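Local coordinates for cytosolic iron-sulfur protein assembly protein 1 (Saccharomyces cerevisiae, PDB 2HES) that serves as an essential component of the cytosolic iron-sulfur protein assembly machinery and is required for the maturation of extramitochondrial iron-sulfur proteins, at residues W66-S71 with W115-Y120; G76-T81 with E109-A114; V131-T136 with E144-L149; D175-W180 with A191-H196. One frame throughout, in Å; residues are numbered along the deposited sequence.

Contact 1: residues W66-S71 with W115-Y120; sequences WRPHTS and WSNDGY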
loop_
_atom_site.group_PDB
_atom_site.type_symbol
_atom_site.label_atom_id
_atom_site.label_comp_id
_atom_site.label_asym_id
_atom_site.label_seq_id
_atom_site.Cartn_x
_atom_site.Cartn_y
_atom_site.Cartn_z
ATOM N N TRP A 66 -1.498 6.629 -7.266
ATOM C CA TRP A 66 -1.972 7.022 -8.582
ATOM C C TRP A 66 -3.393 6.513 -8.809
ATOM O O TRP A 66 -3.717 5.346 -8.503
ATOM C CB TRP A 66 -1.092 6.401 -9.651
ATOM C CG TRP A 66 0.291 6.933 -9.734
ATOM C CD1 TRP A 66 1.407 6.336 -9.266
ATOM C CD2 TRP A 66 0.717 8.162 -10.349
ATOM N NE1 TRP A 66 2.523 7.096 -9.548
ATOM C CE2 TRP A 66 2.128 8.223 -10.222
ATOM C CE3 TRP A 66 0.054 9.199 -11.009
ATOM C CZ2 TRP A 66 2.887 9.292 -10.721
ATOM C CZ3 TRP A 66 0.809 10.264 -11.516
ATOM C CH2 TRP A 66 2.206 10.298 -11.374
ATOM N N ARG A 67 -4.225 7.358 -9.410
ATOM C CA ARG A 67 -5.499 6.859 -9.889
ATOM C C ARG A 67 -5.188 5.877 -11.041
ATOM O O ARG A 67 -4.585 6.267 -12.047
ATOM C CB ARG A 67 -6.385 8.015 -10.340
ATOM C CG ARG A 67 -7.771 7.559 -10.784
ATOM C CD ARG A 67 -8.508 8.679 -11.501
ATOM N NE ARG A 67 -7.820 9.015 -12.747
ATOM C CZ ARG A 67 -8.296 9.821 -13.688
ATOM N NH1 ARG A 67 -9.482 10.388 -13.537
ATOM N NH2 ARG A 67 -7.564 10.074 -14.780
ATOM N N PRO A 68 -5.552 4.587 -10.885
ATOM C CA PRO A 68 -4.954 3.511 -11.731
ATOM C C PRO A 68 -4.955 3.732 -13.255
ATOM O O PRO A 68 -5.893 4.333 -13.803
ATOM C CB PRO A 68 -5.775 2.285 -11.358
ATOM C CG PRO A 68 -6.167 2.572 -9.921
ATOM C CD PRO A 68 -6.502 4.031 -9.901
ATOM N N HIS A 69 -3.891 3.243 -13.907
ATOM C CA HIS A 69 -3.648 3.394 -15.355
ATOM C C HIS A 69 -3.796 4.829 -15.886
ATOM O O HIS A 69 -4.042 5.038 -17.081
ATOM C CB HIS A 69 -4.501 2.400 -16.175
ATOM C CG HIS A 69 -4.397 0.981 -15.698
ATOM N ND1 HIS A 69 -3.220 0.436 -15.225
ATOM C CD2 HIS A 69 -5.327 -0.004 -15.614
ATOM C CE1 HIS A 69 -3.430 -0.821 -14.872
ATOM N NE2 HIS A 69 -4.697 -1.115 -15.105
ATOM N N THR A 70 -3.629 5.804 -14.991
ATOM C CA THR A 70 -3.752 7.232 -15.312
ATOM C C THR A 70 -2.532 8.003 -14.790
ATOM O O THR A 70 -1.599 7.402 -14.182
ATOM C CB THR A 70 -5.064 7.841 -14.716
ATOM O OG1 THR A 70 -5.422 9.042 -15.405
ATOM C CG2 THR A 70 -4.901 8.211 -13.283
ATOM N N SER A 71 -2.529 9.317 -15.021
ATOM C CA SER A 71 -1.508 10.192 -14.430
ATOM C C SER A 71 -2.049 11.277 -13.480
ATOM O O SER A 71 -1.488 12.377 -13.383
ATOM C CB SER A 71 -0.584 10.789 -15.508
ATOM O OG SER A 71 -1.319 11.257 -16.627
ATOM N N TRP A 115 -6.857 4.066 -4.324
ATOM C CA TRP A 115 -7.935 4.208 -5.309
ATOM C C TRP A 115 -8.544 2.845 -5.685
ATOM O O TRP A 115 -7.828 1.830 -5.830
ATOM C CB TRP A 115 -7.395 4.775 -6.618
ATOM C CG TRP A 115 -6.859 6.127 -6.549
ATOM C CD1 TRP A 115 -5.594 6.512 -6.211
ATOM C CD2 TRP A 115 -7.589 7.323 -6.852
ATOM N NE1 TRP A 115 -5.492 7.898 -6.305
ATOM C CE2 TRP A 115 -6.713 8.406 -6.680
ATOM C CE3 TRP A 115 -8.905 7.570 -7.265
ATOM C CZ2 TRP A 115 -7.107 9.730 -6.896
ATOM C CZ3 TRP A 115 -9.307 8.893 -7.474
ATOM C CH2 TRP A 115 -8.406 9.949 -7.280
ATOM N N SER A 116 -9.850 2.827 -5.940
ATOM C CA SER A 116 -10.470 1.655 -6.573
ATOM C C SER A 116 -9.986 1.543 -8.011
ATOM O O SER A 116 -9.621 2.550 -8.595
ATOM C CB SER A 116 -11.991 1.785 -6.524
ATOM O OG SER A 116 -12.403 2.986 -7.173
ATOM N N ASN A 117 -9.965 0.326 -8.586
ATOM C CA ASN A 117 -9.451 0.174 -9.954
ATOM C C ASN A 117 -10.329 0.787 -11.035
ATOM O O ASN A 117 -9.820 1.114 -12.088
ATOM C CB ASN A 117 -9.088 -1.271 -10.323
ATOM C CG ASN A 117 -8.380 -1.370 -11.704
ATOM O OD1 ASN A 117 -7.316 -0.754 -11.934
ATOM N ND2 ASN A 117 -8.972 -2.142 -12.622
ATOM N N ASP A 118 -11.614 1.027 -10.760
ATOM C CA ASP A 118 -12.422 1.826 -11.730
ATOM C C ASP A 118 -12.102 3.351 -11.718
ATOM O O ASP A 118 -12.576 4.107 -12.586
ATOM C CB ASP A 118 -13.928 1.561 -11.592
ATOM C CG ASP A 118 -14.532 2.019 -10.247
ATOM O OD1 ASP A 118 -13.900 2.740 -9.450
ATOM O OD2 ASP A 118 -15.714 1.644 -9.979
ATOM N N GLY A 119 -11.320 3.781 -10.732
ATOM C CA GLY A 119 -10.840 5.145 -10.659
ATOM C C GLY A 119 -11.822 6.134 -10.067
ATOM O O GLY A 119 -11.547 7.348 -10.019
ATOM N N TYR A 120 -12.949 5.636 -9.586
ATOM C CA TYR A 120 -13.953 6.544 -9.027
ATOM C C TYR A 120 -13.946 6.750 -7.528
ATOM O O TYR A 120 -14.565 7.676 -7.043
ATOM C CB TYR A 120 -15.328 6.100 -9.414
ATOM C CG TYR A 120 -15.600 6.158 -10.863
ATOM C CD1 TYR A 120 -15.293 7.307 -11.615
ATOM C CD2 TYR A 120 -16.200 5.080 -11.502
ATOM C CE1 TYR A 120 -15.562 7.353 -12.986
ATOM C CE2 TYR A 120 -16.496 5.134 -12.848
ATOM C CZ TYR A 120 -16.172 6.266 -13.584
ATOM O OH TYR A 120 -16.460 6.286 -14.939
HETATM O O HOH W 1 -11.629 9.159 -12.128
#
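A water molecule links Arg-67 to Gly-119, accepting from the guanidinium NH1 of Arg-67 (2.8 Å) and donating to the backbone O of Gly-119; NH1 also bonds to Glu-138 O. Next to this bridge the aliphatic part of Arg-67 lies over one face of the Trp-115 indole. Arg-67 CA stands 3.5 Å from the centroid of the Trp-115 five-membered ring, almost on the normal, a CH-pi contact. Because CG of Arg-67 points away from its own backbone N (chi1 -177°), it runs out over the six-membered ring, 3.7 Å from Trp-115 CE3. Arg-67 CD then passes Gly-119 O at 3.6 Å, and a bend at chi3 turns the guanidinium steeply against the indole plane. Pro-68 continues the apolar patch, its CD 3.5 Å from Trp-115 CB. The indole NE1 donates to Ala-65 O. With a leucine in place of Trp-115, that carbonyl would probably be left without its donor and the Arg-67 backbone without the flat surface it packs on. The two turns, type II at Arg-67 to Thr-70 and type I at Ser-116 to Gly-119, follow strands 61-66 and 110-115 of adjacent propeller blades; Trp-115 also packs on Leu-72 and Ala-74 of strand 72-77.

Contact 2: residues G76-T81 with E109-A114; sequences GSFDST and EVKGVA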
loop_
_atom_site.group_PDB
_atom_site.type_symbol
_atom_site.label_atom_id
_atom_site.label_comp_id
_atom_site.label_asym_id
_atom_site.label_seq_id
_atom_site.Cartn_x
_atom_site.Cartn_y
_atom_site.Cartn_z
ATOM N N GLY A 76 -1.577 11.810 0.845
ATOM C CA GLY A 76 -2.089 11.969 2.213
ATOM C C GLY A 76 -0.983 12.261 3.223
ATOM O O GLY A 76 0.127 11.723 3.135
ATOM N N SER A 77 -1.311 13.077 4.215
ATOM C CA SER A 77 -0.290 13.687 5.043
ATOM C C SER A 77 -0.585 13.574 6.515
ATOM O O SER A 77 -1.746 13.515 6.937
ATOM C CB SER A 77 -0.158 15.171 4.685
ATOM O OG SER A 77 0.627 15.849 5.666
ATOM N N PHE A 78 0.490 13.557 7.296
ATOM C CA PHE A 78 0.408 13.698 8.748
ATOM C C PHE A 78 -0.346 14.984 9.125
ATOM O O PHE A 78 -0.783 15.143 10.278
ATOM C CB PHE A 78 1.810 13.650 9.370
ATOM C CG PHE A 78 2.284 12.245 9.714
ATOM C CD1 PHE A 78 1.545 11.118 9.322
ATOM C CD2 PHE A 78 3.485 12.052 10.402
ATOM C CE1 PHE A 78 1.975 9.815 9.642
ATOM C CE2 PHE A 78 3.934 10.765 10.727
ATOM C CZ PHE A 78 3.172 9.636 10.340
ATOM N N ASP A 79 -0.483 15.873 8.140
ATOM C CA ASP A 79 -1.302 17.103 8.196
ATOM C C ASP A 79 -2.765 16.920 8.589
ATOM O O ASP A 79 -3.415 17.877 9.030
ATOM C CB ASP A 79 -1.397 17.708 6.784
ATOM C CG ASP A 79 -0.537 18.910 6.594
ATOM O OD1 ASP A 79 -0.155 19.565 7.596
ATOM O OD2 ASP A 79 -0.257 19.217 5.412
ATOM N N SER A 80 -3.294 15.722 8.328
ATOM C CA SER A 80 -4.738 15.430 8.321
ATOM C C SER A 80 -5.372 15.707 6.947
ATOM O O SER A 80 -6.553 15.435 6.754
ATOM C CB SER A 80 -5.489 16.196 9.425
ATOM O OG SER A 80 -5.935 17.465 8.946
ATOM N N THR A 81 -4.594 16.234 6.004
ATOM C CA THR A 81 -5.097 16.567 4.644
ATOM C C THR A 81 -4.653 15.580 3.533
ATOM O O THR A 81 -3.763 14.753 3.761
ATOM C CB THR A 81 -4.749 18.020 4.223
ATOM O OG1 THR A 81 -3.383 18.108 3.770
ATOM C CG2 THR A 81 -4.979 19.008 5.377
ATOM N N GLU A 109 -3.779 12.573 11.805
ATOM C CA GLU A 109 -2.847 12.180 10.767
ATOM C C GLU A 109 -3.502 11.236 9.766
ATOM O O GLU A 109 -4.068 10.201 10.169
ATOM C CB GLU A 109 -1.634 11.488 11.383
ATOM C CG GLU A 109 -0.905 12.371 12.434
ATOM C CD GLU A 109 0.220 11.644 13.156
ATOM O OE1 GLU A 109 0.068 10.448 13.467
ATOM O OE2 GLU A 109 1.266 12.284 13.403
ATOM N N VAL A 110 -3.380 11.569 8.486
ATOM C CA VAL A 110 -3.770 10.649 7.397
ATOM C C VAL A 110 -2.622 9.659 7.224
ATOM O O VAL A 110 -1.460 10.076 7.116
ATOM C CB VAL A 110 -4.031 11.377 6.037
ATOM C CG1 VAL A 110 -4.220 10.346 4.868
ATOM C CG2 VAL A 110 -5.212 12.311 6.105
ATOM N N LYS A 111 -2.927 8.366 7.261
ATOM C CA LYS A 111 -1.902 7.317 7.127
ATOM C C LYS A 111 -1.855 6.652 5.760
ATOM O O LYS A 111 -0.839 6.072 5.382
ATOM C CB LYS A 111 -2.097 6.190 8.147
ATOM C CG LYS A 111 -1.964 6.557 9.618
ATOM C CD LYS A 111 -0.624 7.277 9.902
ATOM C CE LYS A 111 -0.548 7.683 11.355
ATOM N NZ LYS A 111 -0.254 6.501 12.205
ATOM N N GLY A 112 -2.973 6.680 5.028
ATOM C CA GLY A 112 -3.003 6.041 3.739
ATOM C C GLY A 112 -4.024 6.603 2.768
ATOM O O GLY A 112 -5.080 7.134 3.176
ATOM N N VAL A 113 -3.690 6.485 1.496
ATOM C CA VAL A 113 -4.653 6.779 0.403
ATOM C C VAL A 113 -4.601 5.652 -0.604
ATOM O O VAL A 113 -3.515 5.088 -0.874
ATOM C CB VAL A 113 -4.394 8.159 -0.300
ATOM C CG1 VAL A 113 -4.449 9.309 0.701
ATOM C CG2 VAL A 113 -3.039 8.196 -0.979
ATOM N N ALA A 114 -5.741 5.331 -1.213
ATOM C CA ALA A 114 -5.782 4.242 -2.177
ATOM C C ALA A 114 -7.021 4.393 -3.037
ATOM O O ALA A 114 -8.110 4.740 -2.506
ATOM C CB ALA A 114 -5.797 2.879 -1.481
#
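Glu-109 lies along Phe-78 from its root to its carboxylate. Its CB is 3.8 Å from Phe-78 CD1, CG rests against the backbone O of Phe-78 at 3.5 Å, and Glu-109 CD stands above the ring near Phe-78 CG and CD1. At the tip, Glu-109 OE2 sits over one ring face toward the rim, 3.7 Å from Phe-78 CD2. Carboxylate and ring are only 15° apart, a stacked arrangement. The other oxygen, OE1, makes a long, weak ion pair with Arg-127.

Elsewhere round the ring, Val-110 O lies at the edge in its plane. Lys-111 bends at chi2 (-53°) and thereby brings CD to 3.6 Å from Phe-78 CE1, before NZ reaches a salt bridge with Asp-155. A serine in place of Phe-78 would probably leave the Glu-109 carboxylate without its stacking partner and the methylenes of Lys-111 freer to move.

The backbone bond beside the ring runs from Val-110 N to Ser-77 O (3.0 Å), the donor standing above the carbonyl plane. Ser-80 N reaches the same oxygen from the opposite face, closing the type I turn. Val-110 CG1 packs at 3.8 Å on Gly-76 CA, where any side chain would collide with it and with Val-113 CG1.

The contact thus joins neighbouring WD40 blades: the end of strand 72-77 meets the start of strand 110-115. Val-110 and Val-113 also press on Val-82 of strand 82-86, Phe-78 meets the Trp-18 ring of the preceding blade, and Gly-76 pairs its backbone with strand 61-66.

Contact 3: residues V131-T136 with E144-L149; sequences VWIWET and ECISVL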
loop_
_atom_site.group_PDB
_atom_site.type_symbol
_atom_site.label_atom_id
_atom_site.label_comp_id
_atom_site.label_asym_id
_atom_site.label_seq_id
_atom_site.Cartn_x
_atom_site.Cartn_y
_atom_site.Cartn_z
ATOM N N VAL A 131 -11.881 5.083 8.229
ATOM C CA VAL A 131 -11.641 4.973 6.797
ATOM C C VAL A 131 -12.770 5.792 6.166
ATOM O O VAL A 131 -13.950 5.564 6.456
ATOM C CB VAL A 131 -11.706 3.487 6.333
ATOM C CG1 VAL A 131 -11.519 3.379 4.801
ATOM C CG2 VAL A 131 -10.586 2.677 7.013
ATOM N N TRP A 132 -12.379 6.759 5.351
ATOM C CA TRP A 132 -13.306 7.569 4.548
ATOM C C TRP A 132 -13.300 7.106 3.098
ATOM O O TRP A 132 -12.252 6.726 2.545
ATOM C CB TRP A 132 -12.941 9.048 4.670
ATOM C CG TRP A 132 -13.203 9.663 6.036
ATOM C CD1 TRP A 132 -12.910 9.123 7.287
ATOM C CD2 TRP A 132 -13.758 10.951 6.286
ATOM N NE1 TRP A 132 -13.287 10.005 8.277
ATOM C CE2 TRP A 132 -13.801 11.130 7.691
ATOM C CE3 TRP A 132 -14.246 11.977 5.448
ATOM C CZ2 TRP A 132 -14.315 12.289 8.286
ATOM C CZ3 TRP A 132 -14.749 13.144 6.042
ATOM C CH2 TRP A 132 -14.774 13.288 7.448
ATOM N N ILE A 133 -14.489 7.119 2.479
ATOM C CA ILE A 133 -14.623 6.804 1.049
ATOM C C ILE A 133 -15.081 8.063 0.341
ATOM O O ILE A 133 -16.104 8.676 0.742
ATOM C CB ILE A 133 -15.625 5.646 0.742
ATOM C CG1 ILE A 133 -15.310 4.374 1.545
ATOM C CG2 ILE A 133 -15.608 5.322 -0.762
ATOM C CD1 ILE A 133 -14.032 3.733 1.178
ATOM N N TRP A 134 -14.311 8.482 -0.658
ATOM C CA TRP A 134 -14.634 9.686 -1.444
ATOM C C TRP A 134 -14.933 9.224 -2.876
ATOM O O TRP A 134 -14.361 8.240 -3.363
ATOM C CB TRP A 134 -13.462 10.696 -1.452
ATOM C CG TRP A 134 -13.130 11.357 -0.110
ATOM C CD1 TRP A 134 -12.245 10.895 0.856
ATOM C CD2 TRP A 134 -13.673 12.596 0.405
ATOM N NE1 TRP A 134 -12.233 11.775 1.930
ATOM C CE2 TRP A 134 -13.094 12.816 1.679
ATOM C CE3 TRP A 134 -14.595 13.540 -0.095
ATOM C CZ2 TRP A 134 -13.394 13.939 2.462
ATOM C CZ3 TRP A 134 -14.900 14.657 0.696
ATOM C CH2 TRP A 134 -14.287 14.851 1.957
ATOM N N GLU A 135 -15.842 9.927 -3.565
ATOM C CA GLU A 135 -16.153 9.574 -4.950
ATOM C C GLU A 135 -15.829 10.742 -5.873
ATOM O O GLU A 135 -16.068 11.882 -5.519
ATOM C CB GLU A 135 -17.639 9.252 -5.089
ATOM C CG GLU A 135 -18.034 8.780 -6.472
ATOM C CD GLU A 135 -19.446 8.235 -6.553
ATOM O OE1 GLU A 135 -20.345 8.770 -5.875
ATOM O OE2 GLU A 135 -19.641 7.260 -7.315
ATOM N N THR A 136 -15.333 10.441 -7.061
ATOM C CA THR A 136 -15.115 11.464 -8.084
ATOM C C THR A 136 -15.585 10.952 -9.443
ATOM O O THR A 136 -16.100 9.835 -9.564
ATOM C CB THR A 136 -13.624 11.931 -8.102
ATOM O OG1 THR A 136 -13.465 13.095 -8.939
ATOM C CG2 THR A 136 -12.674 10.794 -8.578
ATOM N N GLU A 144 -16.634 13.902 -3.335
ATOM C CA GLU A 144 -17.818 13.796 -2.476
ATOM C C GLU A 144 -17.601 12.695 -1.463
ATOM O O GLU A 144 -17.311 11.581 -1.842
ATOM C CB GLU A 144 -19.031 13.416 -3.306
ATOM C CG GLU A 144 -20.306 13.434 -2.495
ATOM C CD GLU A 144 -21.512 12.971 -3.276
ATOM O OE1 GLU A 144 -21.492 13.037 -4.520
ATOM O OE2 GLU A 144 -22.496 12.546 -2.642
ATOM N N CYS A 145 -17.763 12.997 -0.183
ATOM C CA CYS A 145 -17.581 11.965 0.823
ATOM C C CYS A 145 -18.817 11.116 0.871
ATOM O O CYS A 145 -19.912 11.619 1.184
ATOM C CB CYS A 145 -17.302 12.567 2.200
ATOM S SG CYS A 145 -17.109 11.248 3.398
ATOM N N ILE A 146 -18.682 9.830 0.559
ATOM C CA ILE A 146 -19.890 9.011 0.548
ATOM C C ILE A 146 -20.050 8.087 1.764
ATOM O O ILE A 146 -21.151 7.605 2.065
ATOM C CB ILE A 146 -20.021 8.217 -0.722
ATOM C CG1 ILE A 146 -18.801 7.359 -0.944
ATOM C CG2 ILE A 146 -20.252 9.135 -1.919
ATOM C CD1 ILE A 146 -19.079 6.158 -1.841
ATOM N N SER A 147 -18.940 7.804 2.440
ATOM C CA SER A 147 -19.007 7.018 3.678
ATOM C C SER A 147 -17.875 7.332 4.642
ATOM O O SER A 147 -16.765 7.691 4.229
ATOM C CB SER A 147 -19.030 5.518 3.368
ATOM O OG SER A 147 -19.218 4.828 4.580
ATOM N N VAL A 148 -18.192 7.240 5.925
ATOM C CA VAL A 148 -17.227 7.438 7.006
ATOM C C VAL A 148 -17.291 6.180 7.864
ATOM O O VAL A 148 -18.321 5.921 8.525
ATOM C CB VAL A 148 -17.559 8.678 7.842
ATOM C CG1 VAL A 148 -16.592 8.773 9.023
ATOM C CG2 VAL A 148 -17.411 9.940 7.017
ATOM N N LEU A 149 -16.200 5.406 7.851
ATOM C CA LEU A 149 -16.238 4.014 8.292
ATOM C C LEU A 149 -15.419 3.888 9.562
ATOM O O LEU A 149 -14.179 4.018 9.538
ATOM C CB LEU A 149 -15.642 3.130 7.218
ATOM C CG LEU A 149 -16.451 3.133 5.932
ATOM C CD1 LEU A 149 -15.640 2.515 4.835
ATOM C CD2 LEU A 149 -17.814 2.400 6.195
#
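Two indoles, Trp-132 and Trp-134, lie against Val-148 and Cys-145 on one side of a beta hairpin, the third and fourth strands of a WD40 propeller blade. Over one face of Trp-132 sits Val-148: its CG2 is 3.8 Å from the centroid of the Trp-132 six-membered ring in a CH-pi contact, while Val-148 CG1 is 3.6 Å from Trp-132 NE1. The two side chains run side by side, pointing the same way. Cys-145 CB covers one face of Trp-134, displaced toward the rim and 3.5 Å from CZ3, and Glu-144 N lies at that indole's edge, in plane. Extended away from its own backbone N (chi1 179°), the sulfur of Cys-145 reaches across to Trp-132, where SG approaches CE3 obliquely at 3.6 Å. One cysteine therefore serves both tryptophans.

The opposite side of the sheet carries Val-131, Ile-133 and Leu-149, with CG1 of Ile-133 3.8 Å from Leu-149 CD1. This side faces the next blade, where Trp-187 packs on Ile-133 and Leu-149 and where Leu-168 meets Val-131. Toward the hairpin's turn, Glu-135 and Glu-144 form a hydrogen-bonded pair, and their carboxylates come near enough that mutual repulsion is probably felt. Ile-146, at the bulge, crosses Ile-133, its CD1 against CG2 of Ile-133, and its own CG2 comes near Glu-135.

The register slips by one residue at a classic beta bulge, in which Ile-146 and Ser-147 both face Ile-133. Ile-133 O consequently takes two backbone donors, Ile-146 N at 2.8 Å and, weakly, Ser-147 N at 3.4 Å.

Contact 4: residues D175-W180 with A191-H196; sequences DTVRIW and AVLNGH
Val-192 fills the notch between Thr-176 and Arg-178, one methyl to each. Val-192 CG1 fits against Thr-176 CB at 3.9 Å, and its CG2 lies against one face of the guanidinium, toward the rim, 3.2 Å from Arg-178 NH1. The arginine chain, extended from CG to NE, runs alongside the valine and folds its flat end over it through chi4 (-104°). On the other side of this antiparallel hairpin, Val-177 and Leu-193 stand shoulder to shoulder, with CD1 of Leu-193 4.0 Å from Val-177 CG1. Ala-191 is a low point beside them, over which Ile-179 CG1 settles at 4.1 Å from Ala-191 CB. A straight bond from Leu-193 N to Val-177 O (2.8 Å) joins the strands.

Past the last pair the chains part, and water takes the place of direct bonds: one molecule donates to Asp-175 O (2.6 Å) and Leu-193 O, and accepts from His-196 N. His-196, in the Gly-His pair of the WD40 repeat, bonds to Ser-216 and Asp-220, as in the family's structural tetrad. Strands 177-183 and 186-193 are the third and fourth of their blade; Val-177 and Leu-193 pack on Leu-214 of strand 213-218, and Ile-179 and Leu-193 on Trp-239 of strand 237-244, both in the next blade.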
loop_
_atom_site.group_PDB
_atom_site.type_symbol
_atom_site.label_atom_id
_atom_site.label_comp_id
_atom_site.label_asym_id
_atom_site.label_seq_id
_atom_site.Cartn_x
_atom_site.Cartn_y
_atom_site.Cartn_z
ATOM N N ASP A 175 -4.711 -4.675 15.520
ATOM C CA ASP A 175 -4.265 -6.054 15.175
ATOM C C ASP A 175 -5.157 -6.776 14.158
ATOM O O ASP A 175 -4.934 -7.979 13.867
ATOM C CB ASP A 175 -4.116 -6.964 16.412
ATOM C CG ASP A 175 -3.195 -6.392 17.479
ATOM O OD1 ASP A 175 -2.436 -5.438 17.223
ATOM O OD2 ASP A 175 -3.223 -6.949 18.595
ATOM N N THR A 176 -6.121 -6.046 13.611
ATOM C CA THR A 176 -7.027 -6.632 12.599
ATOM C C THR A 176 -6.868 -6.025 11.209
ATOM O O THR A 176 -6.269 -4.957 11.021
ATOM C CB THR A 176 -8.505 -6.545 12.997
ATOM O OG1 THR A 176 -8.979 -5.184 12.846
ATOM C CG2 THR A 176 -8.700 -7.028 14.441
ATOM N N VAL A 177 -7.268 -6.824 10.221
ATOM C CA VAL A 177 -7.596 -6.311 8.891
ATOM C C VAL A 177 -9.140 -6.341 8.803
ATOM O O VAL A 177 -9.767 -7.324 9.212
ATOM C CB VAL A 177 -6.987 -7.187 7.778
ATOM C CG1 VAL A 177 -7.520 -6.728 6.394
ATOM C CG2 VAL A 177 -5.464 -7.147 7.828
ATOM N N ARG A 178 -9.750 -5.272 8.264
ATOM C CA ARG A 178 -11.180 -5.264 8.001
ATOM C C ARG A 178 -11.405 -5.194 6.502
ATOM O O ARG A 178 -10.651 -4.529 5.780
ATOM C CB ARG A 178 -11.914 -4.113 8.711
ATOM C CG ARG A 178 -12.102 -4.446 10.192
ATOM C CD ARG A 178 -12.898 -3.362 10.893
ATOM N NE ARG A 178 -13.028 -3.705 12.291
ATOM C CZ ARG A 178 -14.101 -4.177 12.891
ATOM N NH1 ARG A 178 -15.239 -4.374 12.227
ATOM N NH2 ARG A 178 -14.003 -4.468 14.195
ATOM N N ILE A 179 -12.440 -5.888 6.062
ATOM C CA ILE A 179 -12.826 -5.897 4.638
ATOM C C ILE A 179 -14.103 -5.115 4.541
ATOM O O ILE A 179 -15.044 -5.345 5.333
ATOM C CB ILE A 179 -13.037 -7.387 4.119
ATOM C CG1 ILE A 179 -11.829 -8.296 4.367
ATOM C CG2 ILE A 179 -13.435 -7.371 2.603
ATOM C CD1 ILE A 179 -10.551 -7.791 3.711
ATOM N N TRP A 180 -14.192 -4.231 3.541
ATOM C CA TRP A 180 -15.328 -3.357 3.406
ATOM C C TRP A 180 -15.876 -3.505 2.000
ATOM O O TRP A 180 -15.094 -3.622 1.039
ATOM C CB TRP A 180 -14.880 -1.915 3.570
ATOM C CG TRP A 180 -14.098 -1.689 4.820
ATOM C CD1 TRP A 180 -12.745 -1.810 4.938
ATOM C CD2 TRP A 180 -14.580 -1.190 6.086
ATOM N NE1 TRP A 180 -12.355 -1.472 6.232
ATOM C CE2 TRP A 180 -13.457 -1.091 6.946
ATOM C CE3 TRP A 180 -15.863 -0.857 6.593
ATOM C CZ2 TRP A 180 -13.563 -0.660 8.298
ATOM C CZ3 TRP A 180 -15.975 -0.463 7.938
ATOM C CH2 TRP A 180 -14.805 -0.357 8.773
ATOM N N ALA A 191 -16.092 -8.229 7.001
ATOM C CA ALA A 191 -15.264 -9.219 7.748
ATOM C C ALA A 191 -14.193 -8.575 8.589
ATOM O O ALA A 191 -13.656 -7.549 8.236
ATOM C CB ALA A 191 -14.640 -10.204 6.749
ATOM N N VAL A 192 -13.884 -9.189 9.718
ATOM C CA VAL A 192 -12.799 -8.771 10.564
ATOM C C VAL A 192 -11.861 -9.997 10.585
ATOM O O VAL A 192 -12.290 -11.118 10.959
ATOM C CB VAL A 192 -13.267 -8.463 11.995
ATOM C CG1 VAL A 192 -12.085 -7.980 12.820
ATOM C CG2 VAL A 192 -14.445 -7.472 12.010
ATOM N N LEU A 193 -10.644 -9.794 10.107
ATOM C CA LEU A 193 -9.598 -10.810 10.041
ATOM C C LEU A 193 -8.773 -10.748 11.331
ATOM O O LEU A 193 -7.886 -9.896 11.473
ATOM C CB LEU A 193 -8.697 -10.602 8.821
ATOM C CG LEU A 193 -9.381 -10.682 7.441
ATOM C CD1 LEU A 193 -8.479 -10.570 6.260
ATOM C CD2 LEU A 193 -10.059 -11.934 7.347
ATOM N N ASN A 194 -9.099 -11.665 12.247
ATOM C CA ASN A 194 -8.547 -11.735 13.596
ATOM C C ASN A 194 -7.488 -12.816 13.591
ATOM O O ASN A 194 -7.747 -13.944 13.130
ATOM C CB ASN A 194 -9.629 -12.181 14.560
ATOM C CG ASN A 194 -10.639 -11.126 14.835
ATOM O OD1 ASN A 194 -10.290 -9.970 15.074
ATOM N ND2 ASN A 194 -11.917 -11.515 14.846
ATOM N N GLY A 195 -6.298 -12.477 14.071
ATOM C CA GLY A 195 -5.255 -13.475 14.243
ATOM C C GLY A 195 -3.875 -12.907 14.516
ATOM O O GLY A 195 -3.068 -13.504 15.277
ATOM N N HIS A 196 -3.544 -11.784 13.874
ATOM C CA HIS A 196 -2.226 -11.223 14.118
ATOM C C HIS A 196 -2.184 -10.816 15.602
ATOM O O HIS A 196 -3.218 -10.485 16.225
ATOM C CB HIS A 196 -1.946 -9.984 13.237
ATOM C CG HIS A 196 -1.449 -10.299 11.859
ATOM N ND1 HIS A 196 -0.266 -10.963 11.611
ATOM C CD2 HIS A 196 -1.964 -9.983 10.639
ATOM C CE1 HIS A 196 -0.090 -11.068 10.305
ATOM N NE2 HIS A 196 -1.102 -10.480 9.700
HETATM O O HOH W 2 -5.132 -9.969 12.178
HETATM O O HOH W 3 -6.187 -10.122 15.615
HETATM O O HOH W 4 -4.381 -9.641 18.878
#

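In the fold
Contacts 1 and 2 join the same two blades, sharing strand 110-115: contact 1 at the turns after 61-66 and 110-115, contact 2 where the end of 72-77 meets the start of 110-115. Contacts 3 and 4 are hairpins within single blades, held by ladders of backbone bonds, whereas contact 1 has no direct hydrogen bond and contact 2 just one. All four are partly buried. Contact 1 rests on a buried indole under an arginine chain; contact 3, farthest from the chain centre, sets partly exposed indoles on one side and a buried apolar side against the next blade. Tyr-120 O and Thr-136 N probably hydrogen-bond between contacts 1 and 3. Water bridges appear in contacts 1 and 4, in loops beyond the strands.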